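Long-range contact in extracellular solute-binding protein, family 5 (Chelativorans sp., PDB 6WM6), which binds EDTA in the periplasm, probably to deliver it to an ABC transporter, as solute-binding proteins of this family do for their ligands: residues S353-R367 against S512-P526. Residues are numbered along the deposited sequence; the frame is centred on the assembly and turned at random.
With EDO (1,2-ethanediol), chain E.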
loop_
_atom_site.group_PDB
_atom_site.type_symbol
_atom_site.label_atom_id
_atom_site.label_comp_id
_atom_site.label_asym_id
_atom_site.label_seq_id
_atom_site.Cartn_x
_atom_site.Cartn_y
_atom_site.Cartn_z
ATOM N N SER A 353 13.320 -8.097 7.141
ATOM C CA SER A 353 13.892 -6.994 6.382
ATOM C C SER A 353 12.954 -5.802 6.513
ATOM O O SER A 353 11.759 -5.966 6.725
ATOM C CB SER A 353 13.945 -7.417 4.907
ATOM O OG SER A 353 14.222 -6.336 4.029
ATOM N N VAL A 354 13.508 -4.596 6.371
ATOM C CA VAL A 354 12.692 -3.376 6.317
ATOM C C VAL A 354 12.617 -2.814 4.912
ATOM O O VAL A 354 12.050 -1.730 4.715
ATOM C CB VAL A 354 13.117 -2.313 7.346
ATOM C CG1 VAL A 354 12.858 -2.808 8.754
ATOM C CG2 VAL A 354 14.562 -1.898 7.168
ATOM N N MET A 355 13.130 -3.529 3.923
ATOM C CA MET A 355 13.093 -3.055 2.548
ATOM C C MET A 355 12.525 -4.037 1.545
ATOM O O MET A 355 12.162 -3.610 0.433
ATOM C CB MET A 355 14.470 -2.603 2.092
ATOM C CG MET A 355 14.883 -1.361 2.894
ATOM S SD MET A 355 16.400 -0.655 2.331
ATOM C CE MET A 355 16.655 0.533 3.642
ATOM N N PHE A 356 12.413 -5.310 1.894
ATOM C CA PHE A 356 11.939 -6.349 0.992
ATOM C C PHE A 356 10.951 -7.244 1.725
ATOM O O PHE A 356 11.196 -7.658 2.861
ATOM C CB PHE A 356 13.105 -7.257 0.556
ATOM C CG PHE A 356 14.272 -6.519 -0.047
ATOM C CD1 PHE A 356 14.229 -6.069 -1.364
ATOM C CD2 PHE A 356 15.419 -6.309 0.682
ATOM C CE1 PHE A 356 15.326 -5.426 -1.924
ATOM C CE2 PHE A 356 16.514 -5.657 0.125
ATOM C CZ PHE A 356 16.461 -5.223 -1.177
ATOM N N LEU A 357 9.851 -7.578 1.051
ATOM C CA LEU A 357 8.972 -8.638 1.530
ATOM C C LEU A 357 9.677 -9.980 1.362
ATOM O O LEU A 357 10.608 -10.109 0.549
ATOM C CB LEU A 357 7.676 -8.645 0.732
ATOM C CG LEU A 357 6.803 -7.389 0.830
ATOM C CD1 LEU A 357 5.676 -7.488 -0.222
ATOM C CD2 LEU A 357 6.219 -7.201 2.202
ATOM N N PRO A 358 9.217 -11.017 2.070
ATOM C CA PRO A 358 9.903 -12.321 1.991
ATOM C C PRO A 358 9.975 -12.904 0.596
ATOM O O PRO A 358 10.879 -13.727 0.343
ATOM C CB PRO A 358 9.071 -13.205 2.938
ATOM C CG PRO A 358 8.594 -12.225 3.983
ATOM C CD PRO A 358 8.250 -10.968 3.190
ATOM N N ASN A 359 9.085 -12.526 -0.313
ATOM C CA ASN A 359 9.106 -13.058 -1.668
ATOM C C ASN A 359 9.841 -12.179 -2.679
ATOM O O ASN A 359 9.916 -12.544 -3.856
ATOM C CB ASN A 359 7.684 -13.322 -2.173
ATOM C CG ASN A 359 6.869 -12.070 -2.295
ATOM O OD1 ASN A 359 6.789 -11.279 -1.357
ATOM N ND2 ASN A 359 6.228 -11.883 -3.451
ATOM N N GLN A 360 10.378 -11.036 -2.271
ATOM C CA GLN A 360 11.059 -10.138 -3.199
ATOM C C GLN A 360 12.543 -10.426 -3.263
ATOM O O GLN A 360 13.186 -10.783 -2.272
ATOM C CB GLN A 360 10.826 -8.693 -2.803
ATOM C CG GLN A 360 9.411 -8.199 -3.098
ATOM C CD GLN A 360 9.214 -6.772 -2.689
ATOM O OE1 GLN A 360 9.390 -6.403 -1.517
ATOM N NE2 GLN A 360 8.815 -5.930 -3.638
ATOM N N ALA A 361 13.108 -10.224 -4.456
ATOM C CA ALA A 361 14.555 -10.343 -4.626
ATOM C C ALA A 361 15.273 -9.436 -3.631
ATOM O O ALA A 361 14.856 -8.316 -3.384
ATOM C CB ALA A 361 14.948 -9.944 -6.051
ATOM N N GLY A 362 16.357 -9.935 -3.050
ATOM C CA GLY A 362 17.108 -9.209 -2.060
ATOM C C GLY A 362 16.733 -9.530 -0.624
ATOM O O GLY A 362 17.501 -9.215 0.289
ATOM N N TYR A 363 15.598 -10.173 -0.407
ATOM C CA TYR A 363 15.146 -10.443 0.952
ATOM C C TYR A 363 16.143 -11.341 1.678
ATOM O O TYR A 363 16.672 -12.299 1.113
ATOM C CB TYR A 363 13.774 -11.160 0.955
ATOM C CG TYR A 363 13.387 -11.527 2.347
ATOM C CD1 TYR A 363 12.831 -10.585 3.189
ATOM C CD2 TYR A 363 13.632 -12.803 2.861
ATOM C CE1 TYR A 363 12.530 -10.895 4.495
ATOM C CE2 TYR A 363 13.329 -13.126 4.169
ATOM C CZ TYR A 363 12.778 -12.150 4.985
ATOM O OH TYR A 363 12.478 -12.430 6.305
ATOM N N ALA A 364 16.363 -11.040 2.961
ATOM C CA ALA A 364 17.062 -11.925 3.884
ATOM C C ALA A 364 16.627 -11.530 5.288
ATOM O O ALA A 364 16.145 -10.423 5.507
ATOM C CB ALA A 364 18.590 -11.802 3.753
ATOM N N ASP A 365 16.823 -12.446 6.243
ATOM C CA ASP A 365 16.473 -12.195 7.648
ATOM C C ASP A 365 17.620 -11.428 8.323
ATOM O O ASP A 365 18.404 -11.942 9.130
ATOM C CB ASP A 365 16.134 -13.480 8.392
ATOM C CG ASP A 365 15.661 -13.201 9.810
ATOM O OD1 ASP A 365 15.445 -12.013 10.122
ATOM O OD2 ASP A 365 15.506 -14.164 10.586
ATOM N N ARG A 366 17.699 -10.146 7.986
ATOM C CA ARG A 366 18.687 -9.245 8.559
ATOM C C ARG A 366 18.365 -8.909 10.013
ATOM O O ARG A 366 19.277 -8.612 10.798
ATOM C CB ARG A 366 18.778 -8.004 7.676
ATOM C CG ARG A 366 19.296 -8.392 6.291
ATOM C CD ARG A 366 19.436 -7.245 5.252
ATOM N NE ARG A 366 20.003 -7.846 4.048
ATOM C CZ ARG A 366 19.337 -8.116 2.927
ATOM N NH1 ARG A 366 18.087 -7.729 2.764
ATOM N NH2 ARG A 366 19.946 -8.765 1.950
ATOM N N ARG A 367 17.093 -8.982 10.387
ATOM C CA ARG A 367 16.653 -8.848 11.775
ATOM C C ARG A 367 17.281 -9.924 12.657
ATOM O O ARG A 367 17.976 -9.628 13.638
ATOM C CB ARG A 367 15.118 -8.958 11.760
ATOM C CG ARG A 367 14.412 -8.831 13.099
ATOM C CD ARG A 367 12.917 -9.115 12.927
ATOM N NE ARG A 367 12.626 -10.532 12.802
ATOM C CZ ARG A 367 11.419 -11.058 12.830
ATOM N NH1 ARG A 367 10.358 -10.289 12.933
ATOM N NH2 ARG A 367 11.262 -12.381 12.776
ATOM N N SER A 512 20.271 -3.975 -0.882
ATOM C CA SER A 512 20.541 -4.843 0.258
ATOM C C SER A 512 21.496 -4.191 1.259
ATOM O O SER A 512 21.341 -4.382 2.465
ATOM C CB SER A 512 21.112 -6.190 -0.214
ATOM O OG SER A 512 20.129 -6.927 -0.906
ATOM N N GLU A 513 22.499 -3.444 0.777
ATOM C CA GLU A 513 23.430 -2.779 1.683
ATOM C C GLU A 513 22.723 -1.766 2.566
ATOM O O GLU A 513 23.060 -1.616 3.756
ATOM C CB GLU A 513 24.562 -2.127 0.882
ATOM C CG GLU A 513 25.668 -1.599 1.777
ATOM C CD GLU A 513 26.768 -0.853 1.034
ATOM O OE1 GLU A 513 26.706 -0.719 -0.214
ATOM O OE2 GLU A 513 27.717 -0.388 1.714
ATOM N N ALA A 514 21.744 -1.053 2.019
ATOM C CA ALA A 514 20.987 -0.098 2.822
ATOM C C ALA A 514 20.125 -0.812 3.850
ATOM O O ALA A 514 19.974 -0.329 4.967
ATOM C CB ALA A 514 20.118 0.779 1.927
ATOM N N ASP A 515 19.563 -1.965 3.504
ATOM C CA ASP A 515 18.798 -2.751 4.461
ATOM C C ASP A 515 19.675 -3.165 5.633
ATOM O O ASP A 515 19.247 -3.101 6.798
ATOM C CB ASP A 515 18.198 -3.965 3.747
ATOM C CG ASP A 515 17.011 -4.595 4.451
ATOM O OD1 ASP A 515 16.329 -3.958 5.295
ATOM O OD2 ASP A 515 16.722 -5.767 4.130
ATOM N N GLU A 516 20.916 -3.581 5.361
ATOM C CA GLU A 516 21.845 -3.943 6.433
ATOM C C GLU A 516 22.086 -2.755 7.352
ATOM O O GLU A 516 22.008 -2.876 8.579
ATOM C CB GLU A 516 23.175 -4.433 5.834
ATOM C CG GLU A 516 23.073 -5.647 4.902
ATOM C CD GLU A 516 22.986 -6.990 5.581
ATOM O OE1 GLU A 516 23.162 -7.072 6.806
ATOM O OE2 GLU A 516 22.761 -8.006 4.860
ATOM N N LEU A 517 22.396 -1.592 6.781
ATOM C CA LEU A 517 22.676 -0.404 7.597
ATOM C C LEU A 517 21.439 0.035 8.365
ATOM O O LEU A 517 21.537 0.480 9.509
ATOM C CB LEU A 517 23.190 0.718 6.707
ATOM C CG LEU A 517 24.548 0.486 6.047
ATOM C CD1 LEU A 517 24.858 1.589 5.046
ATOM C CD2 LEU A 517 25.665 0.378 7.083
ATOM N N ALA A 518 20.269 -0.036 7.754
ATOM C CA ALA A 518 19.051 0.353 8.451
ATOM C C ALA A 518 18.797 -0.565 9.639
ATOM O O ALA A 518 18.386 -0.112 10.707
ATOM C CB ALA A 518 17.882 0.329 7.479
ATOM N N MET A 519 19.038 -1.866 9.484
ATOM C CA MET A 519 18.876 -2.771 10.603
ATOM C C MET A 519 19.940 -2.558 11.670
ATOM O O MET A 519 19.629 -2.699 12.861
ATOM C CB MET A 519 18.855 -4.200 10.096
ATOM C CG MET A 519 17.630 -4.485 9.228
ATOM S SD MET A 519 16.041 -3.987 9.971
ATOM C CE MET A 519 16.164 -5.057 11.349
ATOM N N ASP A 520 21.160 -2.182 11.288
ATOM C CA ASP A 520 22.171 -1.843 12.274
ATOM C C ASP A 520 21.683 -0.730 13.201
ATOM O O ASP A 520 22.018 -0.701 14.394
ATOM C CB ASP A 520 23.461 -1.361 11.584
ATOM C CG ASP A 520 24.235 -2.463 10.894
ATOM O OD1 ASP A 520 24.013 -3.663 11.160
ATOM O OD2 ASP A 520 25.105 -2.086 10.064
ATOM N N TYR A 521 20.908 0.234 12.664
ATOM C CA TYR A 521 20.498 1.410 13.427
ATOM C C TYR A 521 19.366 1.100 14.402
ATOM O O TYR A 521 19.163 1.854 15.358
ATOM C CB TYR A 521 20.078 2.502 12.431
ATOM C CG TYR A 521 19.830 3.863 13.005
ATOM C CD1 TYR A 521 20.874 4.612 13.539
ATOM C CD2 TYR A 521 18.557 4.420 13.006
ATOM C CE1 TYR A 521 20.641 5.891 14.081
ATOM C CE2 TYR A 521 18.326 5.677 13.525
ATOM C CZ TYR A 521 19.354 6.399 14.050
ATOM O OH TYR A 521 19.102 7.658 14.583
ATOM N N ALA A 522 18.610 0.024 14.164
ATOM C CA ALA A 522 17.637 -0.499 15.117
ATOM C C ALA A 522 16.535 0.498 15.468
ATOM O O ALA A 522 16.073 0.557 16.609
ATOM C CB ALA A 522 18.326 -1.023 16.382
ATOM N N ALA A 523 16.086 1.280 14.488
ATOM C CA ALA A 523 14.946 2.172 14.657
ATOM C C ALA A 523 13.657 1.632 14.044
ATOM O O ALA A 523 12.589 2.246 14.210
ATOM C CB ALA A 523 15.253 3.570 14.092
ATOM N N LEU A 524 13.719 0.501 13.361
ATOM C CA LEU A 524 12.536 -0.069 12.700
ATOM C C LEU A 524 12.651 -1.588 12.737
ATOM O O LEU A 524 13.603 -2.171 12.190
ATOM C CB LEU A 524 12.407 0.460 11.272
ATOM C CG LEU A 524 11.144 0.066 10.519
ATOM C CD1 LEU A 524 9.917 0.595 11.206
ATOM C CD2 LEU A 524 11.235 0.615 9.088
ATOM N N PHE A 525 11.695 -2.222 13.408
ATOM C CA PHE A 525 11.671 -3.675 13.615
ATOM C C PHE A 525 10.534 -4.281 12.815
ATOM O O PHE A 525 9.367 -4.050 13.145
ATOM C CB PHE A 525 11.466 -3.925 15.114
ATOM C CG PHE A 525 11.374 -5.381 15.517
ATOM C CD1 PHE A 525 12.507 -6.167 15.650
ATOM C CD2 PHE A 525 10.153 -5.942 15.847
ATOM C CE1 PHE A 525 12.423 -7.477 16.078
ATOM C CE2 PHE A 525 10.063 -7.271 16.240
ATOM C CZ PHE A 525 11.202 -8.039 16.368
ATOM N N PRO A 526 10.835 -5.009 11.747
ATOM C CA PRO A 526 9.770 -5.639 10.960
ATOM C C PRO A 526 9.238 -6.860 11.679
ATOM O O PRO A 526 9.982 -7.563 12.371
ATOM C CB PRO A 526 10.488 -6.032 9.659
ATOM C CG PRO A 526 11.925 -6.348 10.107
ATOM C CD PRO A 526 12.186 -5.415 11.293
HETATM C C1 EDO E . 3.700 -9.382 -2.524
HETATM O O1 EDO E . 3.307 -10.662 -3.028
HETATM C C2 EDO E . 2.527 -8.807 -1.732
HETATM O O2 EDO E . 1.344 -9.197 -2.443
#
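Asp515 of helix 504-521 pushes its carboxylate into segment 353-367 and is gripped by three donors. OD2 accepts a hydrogen bond from Ser353 OG at 2.6 Å. On its anti lone pair the same oxygen meets Arg366 NH1 at 2.8 Å; OD1 receives Val354 N (3.1 Å) on its syn lone pair. Ser353 OG in turn accepts from Met355 N and Phe356 N, an ST turn and ST motif that fix the hydroxyl. Arg366, extended from CG to NE, crosses Asp515 and Glu516 at about right angles. Its NE reaches Glu516 OE2 (2.9 Å) from above that carboxylate plane, while NH1 and NH2 share Gly362 O; Arg370 holds Glu516 OE1. Replacing Arg366 with an alanine is likely to leave buried Asp515 without its countercharge and Gly362 O without either guanidinium donor. Beside the carboxylate, Val354 wedges between helix and strand, CG1 lying 3.6 Å from Met519 SD and 3.8 Å from Leu524 CG. Arg367, bent at chi3 (77°), lays its CD against Phe525 CE1 and bonds Pro526 O through NH1 (2.8 Å). Next to this apolar wedge, Arg366 probably offsets the charge of buried Asp515, while Ser353 OG and Val354 N set the carboxylate's position, tying the segment to helix 504-521.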